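Uncharacterized protein (PDB 4FS7) is of unknown function but, as an extracellular leucine-rich repeat protein of the BspA type, probably binds other proteins along its elongated solenoid. Local coordinates at residues T145-I153 / V167-T175; S344-L352 / F362-E372. All blocks are in the same frame, centred on the assembly; numbering follows the deposited sequence. Where two conformers were deposited one is given.

Contact 1 (T145-I153 / V167-T175); sequences TIPEGVTVI and VSLPDSMET
T145 and S168 pair as parallel strand neighbours, and the amide of I146 closes the ladder on the carbonyl of S168 (N to O 2.9 Å). Beyond this bond both chains enter type I turns, P147 to V150 and P170 to M173; the backbones stay close as far as E148 and P170 and separate only toward T151 and M173. P170 wedges between the turns. Its CG sits 3.4 Å from CG2 of I146, tighter than ordinary van der Waals contact, and also reaches CB of V150. In I146 a chi1 of -51°, measured to CG1, puts the CG2 branch anti to the backbone N and against the proline. Further along, the selenomethionine M173 bends at chi3 (-69°) and lays its methyl CE 3.8 Å from CG1 of I153, the two side chains crossing at about a right angle. CD1 of I153 also touches CD2 of L169 at 3.8 Å. On the polar flank, waters stand in for direct bonds: one joins the carbonyl of I146 to OG of S168, while two others link OG of S172 to the carbonyls of E148 and V150. D171 faces onward, in a salt bridge with R194. Parallel strand, proline and turn, with aliphatic side chains stacked coil on coil, are the arrangement of neighbouring repeats in a BspA-type leucine-rich repeat solenoid.

Contact 2 (S344-L352 / F362-E372); sequences SLSNINFPL and FQGCINLKKVE
F350 and F362 approach from opposite directions and meet at CZ to CZ, 3.8 Å apart, with their planes at 79° and centroids 5.7 Å apart. This is the tightly packed half of the contact. CD1 of I348 comes to the edge of the F362 ring at CE1 (3.9 Å), and CD2 of L345 reaches the same edge; CG1 of I348 stands anti to the backbone N (chi1 -175°), which carries CD1 to the ring. Its other branch, CG2, rests 3.8 Å from CD1 of L368. V371 puts CG1 at the edge of the F350 ring, 3.8 Å from CE2. Replacing F350 by an alanine would probably open a gap beside F362 and remove the ring that CG1 of V371 packs against on this side. The ring of F362 in turn stacks with F384, carrying the apolar row onward.

The other side is loose and wet. The L345 carbonyl O comes within 3.2 Å of the L368 amide N, but at too poor an angle to bond; toward F350 and E372 the chains stand wider. Waters bridge the backbones: one accepts from the K369 amide and donates to the S346 carbonyl, another joins the I348 carbonyl to the E372 amide, and two more connect F350 to the E372 carbonyl. N367 turns ND2 to the T343 carbonyl. A hydrophobic interior beneath a water-spaced backbone marks packing between successive coils near the C-terminal end of the leucine-rich repeat solenoid.

Contacts 1 and 2 lie on opposite sides of the chain's centre, about 52 Å apart between centres, and do not touch; each falls within its own BspA-type repeat range. Both join neighbouring coils and are partly buried, with an apolar inner side and a watered outer one. Contact 1 lies nearer the middle, its centre about 17 Å from the chain's centre, while that of contact 2 lies about 37 Å out. Their chemistry differs: at 145-153 / 167-175 a direct backbone bond begins the pairing and aliphatic groups, a proline and a selenomethionine fill the interior, whereas at 344-352 / 362-372 aromatic rings take over and water alone spans the backbones' polar groups.

Contact 1 (T145-I153 / V167-T175)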
# COMPACT_ATOMS: atom_id res chain seq x y z
N THR A 145 13.34 -10.29 9.58
CA THR A 145 13.00 -9.86 10.92
C THR A 145 13.64 -8.53 11.25
O THR A 145 14.87 -8.34 11.08
CB THR A 145 13.40 -10.95 11.93
OG1 THR A 145 12.67 -12.14 11.63
CG2 THR A 145 13.12 -10.53 13.38
N ILE A 146 12.80 -7.57 11.62
CA ILE A 146 13.26 -6.21 11.94
C ILE A 146 13.49 -6.13 13.44
O ILE A 146 12.58 -6.38 14.20
CB ILE A 146 12.20 -5.10 11.60
CG1 ILE A 146 11.68 -5.21 10.17
CG2 ILE A 146 12.78 -3.69 11.87
CD1 ILE A 146 12.75 -5.21 9.07
N PRO A 147 14.72 -5.79 13.87
CA PRO A 147 15.03 -5.71 15.29
C PRO A 147 14.10 -4.76 16.06
O PRO A 147 13.63 -3.74 15.51
CB PRO A 147 16.49 -5.22 15.28
CG PRO A 147 17.07 -5.74 14.06
CD PRO A 147 15.95 -5.61 13.07
N GLU A 148 13.86 -5.08 17.33
CA GLU A 148 12.88 -4.38 18.17
C GLU A 148 13.15 -2.91 18.31
O GLU A 148 12.26 -2.12 18.53
CB GLU A 148 12.76 -5.05 19.55
CG GLU A 148 13.91 -4.81 20.54
CD GLU A 148 13.77 -5.59 21.85
OE1 GLU A 148 12.75 -5.41 22.58
OE2 GLU A 148 14.70 -6.38 22.13
N GLY A 149 14.43 -2.53 18.25
CA GLY A 149 14.82 -1.16 18.41
C GLY A 149 14.78 -0.27 17.20
O GLY A 149 15.14 0.89 17.32
N VAL A 150 14.39 -0.82 16.05
CA VAL A 150 14.25 0.00 14.87
C VAL A 150 13.06 0.93 15.06
O VAL A 150 11.93 0.44 15.27
CB VAL A 150 14.13 -0.84 13.61
CG1 VAL A 150 13.67 0.03 12.42
CG2 VAL A 150 15.43 -1.55 13.34
N THR A 151 13.28 2.24 15.01
CA THR A 151 12.25 3.24 15.26
C THR A 151 11.69 3.88 14.00
O THR A 151 10.65 4.54 14.07
CB THR A 151 12.76 4.33 16.20
OG1 THR A 151 13.87 5.00 15.61
CG2 THR A 151 13.16 3.76 17.58
N VAL A 152 12.38 3.73 12.88
CA VAL A 152 11.95 4.30 11.59
C VAL A 152 12.23 3.32 10.48
O VAL A 152 13.35 2.80 10.40
CB VAL A 152 12.71 5.55 11.16
CG1 VAL A 152 11.89 6.19 10.03
CG2 VAL A 152 12.94 6.52 12.29
N ILE A 153 11.25 3.11 9.60
CA ILE A 153 11.43 2.40 8.37
C ILE A 153 10.89 3.28 7.28
O ILE A 153 9.69 3.62 7.29
CB ILE A 153 10.77 1.00 8.35
CG1 ILE A 153 11.25 0.13 9.50
CG2 ILE A 153 11.05 0.32 7.02
CD1 ILE A 153 10.46 -1.18 9.63
N VAL A 167 7.36 -11.12 7.28
CA VAL A 167 8.04 -9.96 7.86
C VAL A 167 7.61 -9.75 9.29
O VAL A 167 6.43 -9.79 9.58
CB VAL A 167 7.85 -8.69 7.00
CG1 VAL A 167 6.40 -8.39 6.72
CG2 VAL A 167 8.56 -7.49 7.62
N SER A 168 8.58 -9.58 10.19
CA SER A 168 8.34 -9.22 11.57
C SER A 168 8.74 -7.77 11.81
O SER A 168 9.93 -7.46 11.86
CB SER A 168 9.11 -10.16 12.49
OG SER A 168 8.90 -9.77 13.84
N LEU A 169 7.76 -6.89 11.93
CA LEU A 169 7.95 -5.46 12.19
C LEU A 169 8.19 -5.24 13.67
O LEU A 169 7.77 -6.05 14.49
CB LEU A 169 6.72 -4.67 11.75
CG LEU A 169 6.49 -4.55 10.25
CD1 LEU A 169 5.08 -4.09 9.94
CD2 LEU A 169 7.53 -3.60 9.64
N PRO A 170 8.86 -4.14 14.06
CA PRO A 170 9.02 -3.86 15.48
C PRO A 170 7.65 -3.63 16.11
O PRO A 170 6.83 -2.86 15.60
CB PRO A 170 9.86 -2.56 15.48
CG PRO A 170 10.50 -2.52 14.14
CD PRO A 170 9.50 -3.12 13.22
N ASP A 171 7.42 -4.30 17.23
CA ASP A 171 6.13 -4.20 17.86
C ASP A 171 5.77 -2.83 18.40
O ASP A 171 4.59 -2.54 18.59
CB ASP A 171 6.00 -5.24 18.95
CG ASP A 171 4.57 -5.52 19.34
OD1 ASP A 171 3.68 -5.75 18.45
OD2 ASP A 171 4.35 -5.47 20.55
N SER A 172 6.75 -1.96 18.62
CA SER A 172 6.49 -0.62 19.08
C SER A 172 6.13 0.36 17.99
O SER A 172 5.78 1.52 18.28
CB SER A 172 7.75 -0.06 19.80
OG SER A 172 8.85 0.04 18.88
N MSE A 173 6.23 -0.04 16.73
CA MSE A 173 6.04 0.88 15.61
C MSE A 173 4.57 1.34 15.55
O MSE A 173 3.66 0.53 15.67
CB MSE A 173 6.48 0.22 14.31
CG MSE A 173 6.44 1.16 13.11
SE MSE A 173 7.61 0.62 11.71
CE MSE A 173 9.31 0.97 12.61
N GLU A 174 4.37 2.64 15.30
CA GLU A 174 3.01 3.19 15.28
C GLU A 174 2.55 3.67 13.91
O GLU A 174 1.37 3.86 13.74
CB GLU A 174 2.85 4.24 16.33
CG GLU A 174 2.96 3.65 17.75
CD GLU A 174 2.59 4.56 18.90
OE1 GLU A 174 2.28 5.74 18.70
OE2 GLU A 174 2.68 4.06 20.07
N THR A 175 3.48 3.89 12.99
CA THR A 175 3.15 4.35 11.65
C THR A 175 3.90 3.52 10.60
O THR A 175 5.11 3.33 10.73
CB THR A 175 3.56 5.82 11.45
OG1 THR A 175 2.95 6.64 12.45
CG2 THR A 175 3.23 6.33 10.07
O HOH W 1 10.69 -8.03 15.09
O HOH W 2 9.61 -2.77 19.15
O HOH W 3 11.66 0.24 19.85
O HOH W 4 9.43 1.05 16.29
O HOH W 5 7.29 2.46 8.22

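Contact 2 (S344-L352 / F362-E372)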
# COMPACT_ATOMS: atom_id res chain seq x y z
N SER A 344 -29.28 -4.03 -14.65
CA SER A 344 -30.20 -4.96 -14.01
C SER A 344 -31.15 -4.33 -13.01
O SER A 344 -32.03 -5.00 -12.50
CB SER A 344 -29.42 -6.11 -13.30
OG SER A 344 -28.61 -6.85 -14.20
N LEU A 345 -31.00 -3.04 -12.72
CA LEU A 345 -31.71 -2.40 -11.62
C LEU A 345 -33.20 -2.34 -11.98
O LEU A 345 -33.58 -1.73 -12.96
CB LEU A 345 -31.17 -1.00 -11.34
CG LEU A 345 -31.77 -0.25 -10.18
CD1 LEU A 345 -31.55 -1.00 -8.87
CD2 LEU A 345 -31.24 1.15 -10.16
N SER A 346 -34.03 -2.91 -11.11
CA SER A 346 -35.47 -3.01 -11.32
C SER A 346 -36.27 -2.43 -10.17
O SER A 346 -37.37 -1.92 -10.39
CB SER A 346 -35.87 -4.48 -11.50
OG SER A 346 -37.27 -4.61 -11.63
N ASN A 347 -35.78 -2.55 -8.96
CA ASN A 347 -36.49 -2.20 -7.74
C ASN A 347 -35.72 -1.17 -6.94
O ASN A 347 -34.69 -1.51 -6.37
CB ASN A 347 -36.71 -3.43 -6.87
CG ASN A 347 -37.27 -4.56 -7.65
OD1 ASN A 347 -38.36 -4.44 -8.22
ND2 ASN A 347 -36.55 -5.69 -7.70
N ILE A 348 -36.22 0.05 -6.91
CA ILE A 348 -35.65 1.12 -6.12
C ILE A 348 -36.79 2.02 -5.68
O ILE A 348 -37.67 2.35 -6.48
CB ILE A 348 -34.52 1.86 -6.87
CG1 ILE A 348 -33.88 2.90 -5.94
CG2 ILE A 348 -35.03 2.47 -8.20
CD1 ILE A 348 -32.57 3.49 -6.51
N ASN A 349 -36.75 2.40 -4.42
CA ASN A 349 -37.68 3.34 -3.84
C ASN A 349 -37.10 4.73 -3.70
O ASN A 349 -35.88 4.88 -3.60
CB ASN A 349 -38.11 2.86 -2.45
CG ASN A 349 -36.94 2.77 -1.49
OD1 ASN A 349 -35.95 2.11 -1.77
ND2 ASN A 349 -37.04 3.46 -0.39
N PHE A 350 -37.99 5.71 -3.65
CA PHE A 350 -37.62 7.10 -3.55
C PHE A 350 -38.27 7.71 -2.32
O PHE A 350 -39.43 8.16 -2.37
CB PHE A 350 -38.00 7.81 -4.83
CG PHE A 350 -37.21 7.30 -5.98
CD1 PHE A 350 -35.93 7.77 -6.22
CD2 PHE A 350 -37.67 6.29 -6.78
CE1 PHE A 350 -35.19 7.25 -7.26
CE2 PHE A 350 -36.91 5.76 -7.85
CZ PHE A 350 -35.65 6.26 -8.07
N PRO A 351 -37.54 7.74 -1.22
CA PRO A 351 -38.17 8.24 -0.01
C PRO A 351 -38.56 9.72 -0.09
O PRO A 351 -37.94 10.46 -0.81
CB PRO A 351 -37.10 8.00 1.05
CG PRO A 351 -36.33 6.84 0.53
CD PRO A 351 -36.30 7.02 -0.94
N LEU A 352 -39.58 10.13 0.65
CA LEU A 352 -40.07 11.50 0.58
C LEU A 352 -39.10 12.52 1.16
O LEU A 352 -39.27 13.70 0.92
CB LEU A 352 -41.45 11.61 1.26
N PHE A 362 -30.00 7.74 -13.54
CA PHE A 362 -30.50 6.45 -13.95
C PHE A 362 -30.37 6.22 -15.44
O PHE A 362 -31.04 5.38 -16.01
CB PHE A 362 -31.96 6.28 -13.44
CG PHE A 362 -32.05 6.28 -11.97
CD1 PHE A 362 -31.74 5.15 -11.25
CD2 PHE A 362 -32.35 7.45 -11.28
CE1 PHE A 362 -31.76 5.18 -9.88
CE2 PHE A 362 -32.35 7.46 -9.89
CZ PHE A 362 -32.07 6.32 -9.19
N GLN A 363 -29.46 6.95 -16.08
CA GLN A 363 -29.16 6.71 -17.47
C GLN A 363 -28.65 5.29 -17.64
O GLN A 363 -27.86 4.80 -16.82
CB GLN A 363 -28.13 7.71 -17.93
CG GLN A 363 -27.73 7.55 -19.39
CD GLN A 363 -26.76 8.63 -19.77
OE1 GLN A 363 -25.72 8.79 -19.17
NE2 GLN A 363 -27.12 9.39 -20.79
N GLY A 364 -29.12 4.59 -18.67
CA GLY A 364 -28.75 3.23 -18.92
C GLY A 364 -29.44 2.19 -18.05
O GLY A 364 -29.15 1.01 -18.23
N CYS A 365 -30.35 2.62 -17.18
CA CYS A 365 -31.11 1.68 -16.33
C CYS A 365 -32.31 1.18 -17.10
O CYS A 365 -33.45 1.56 -16.85
CB CYS A 365 -31.48 2.30 -15.01
SG CYS A 365 -30.03 2.64 -13.96
N ILE A 366 -31.99 0.32 -18.07
CA ILE A 366 -32.96 -0.15 -19.05
C ILE A 366 -34.03 -1.07 -18.47
O ILE A 366 -35.09 -1.22 -19.07
CB ILE A 366 -32.24 -0.77 -20.27
CG1 ILE A 366 -31.34 -1.99 -19.88
CG2 ILE A 366 -31.43 0.33 -20.99
CD1 ILE A 366 -30.66 -2.71 -21.12
N ASN A 367 -33.75 -1.69 -17.33
CA ASN A 367 -34.69 -2.60 -16.68
C ASN A 367 -35.46 -1.96 -15.57
O ASN A 367 -36.24 -2.60 -14.87
CB ASN A 367 -33.97 -3.87 -16.24
CG ASN A 367 -33.74 -4.77 -17.42
OD1 ASN A 367 -34.71 -5.14 -18.12
ND2 ASN A 367 -32.51 -5.16 -17.67
N LEU A 368 -35.30 -0.65 -15.42
CA LEU A 368 -36.01 0.09 -14.44
C LEU A 368 -37.32 0.52 -15.11
O LEU A 368 -37.37 1.51 -15.84
CB LEU A 368 -35.18 1.24 -13.89
CG LEU A 368 -35.79 2.06 -12.75
CD1 LEU A 368 -36.26 1.16 -11.58
CD2 LEU A 368 -34.76 3.09 -12.26
N LYS A 369 -38.37 -0.27 -14.92
CA LYS A 369 -39.61 -0.14 -15.70
C LYS A 369 -40.65 0.70 -15.02
O LYS A 369 -41.46 1.35 -15.71
CB LYS A 369 -40.19 -1.53 -16.01
CG LYS A 369 -39.30 -2.40 -16.86
CD LYS A 369 -39.79 -3.82 -16.99
CE LYS A 369 -38.84 -4.65 -17.83
NZ LYS A 369 -39.27 -6.07 -17.86
N LYS A 370 -40.68 0.69 -13.69
CA LYS A 370 -41.71 1.40 -12.93
C LYS A 370 -41.12 2.02 -11.70
O LYS A 370 -40.42 1.35 -10.93
CB LYS A 370 -42.86 0.45 -12.52
CG LYS A 370 -43.55 -0.22 -13.68
N VAL A 371 -41.31 3.31 -11.50
CA VAL A 371 -40.99 3.87 -10.20
C VAL A 371 -42.13 4.74 -9.76
O VAL A 371 -43.04 5.03 -10.53
CB VAL A 371 -39.67 4.66 -10.24
CG1 VAL A 371 -38.51 3.73 -10.61
CG2 VAL A 371 -39.81 5.83 -11.22
N GLU A 372 -42.09 5.09 -8.49
CA GLU A 372 -43.05 5.97 -7.83
C GLU A 372 -42.28 7.16 -7.28
O GLU A 372 -41.36 6.97 -6.50
CB GLU A 372 -43.75 5.23 -6.67
CG GLU A 372 -44.51 3.96 -7.09
CD GLU A 372 -45.35 3.37 -5.97
OE1 GLU A 372 -45.39 3.99 -4.88
OE2 GLU A 372 -45.98 2.30 -6.19
O HOH W 6 -38.67 0.21 -8.99
O HOH W 7 -39.03 -1.73 -12.62
O HOH W 8 -37.29 -5.16 -14.91
O HOH W 9 -40.24 3.31 -6.91
O HOH W 10 -40.69 4.99 -4.49
O HOH W 11 -41.57 8.32 -3.99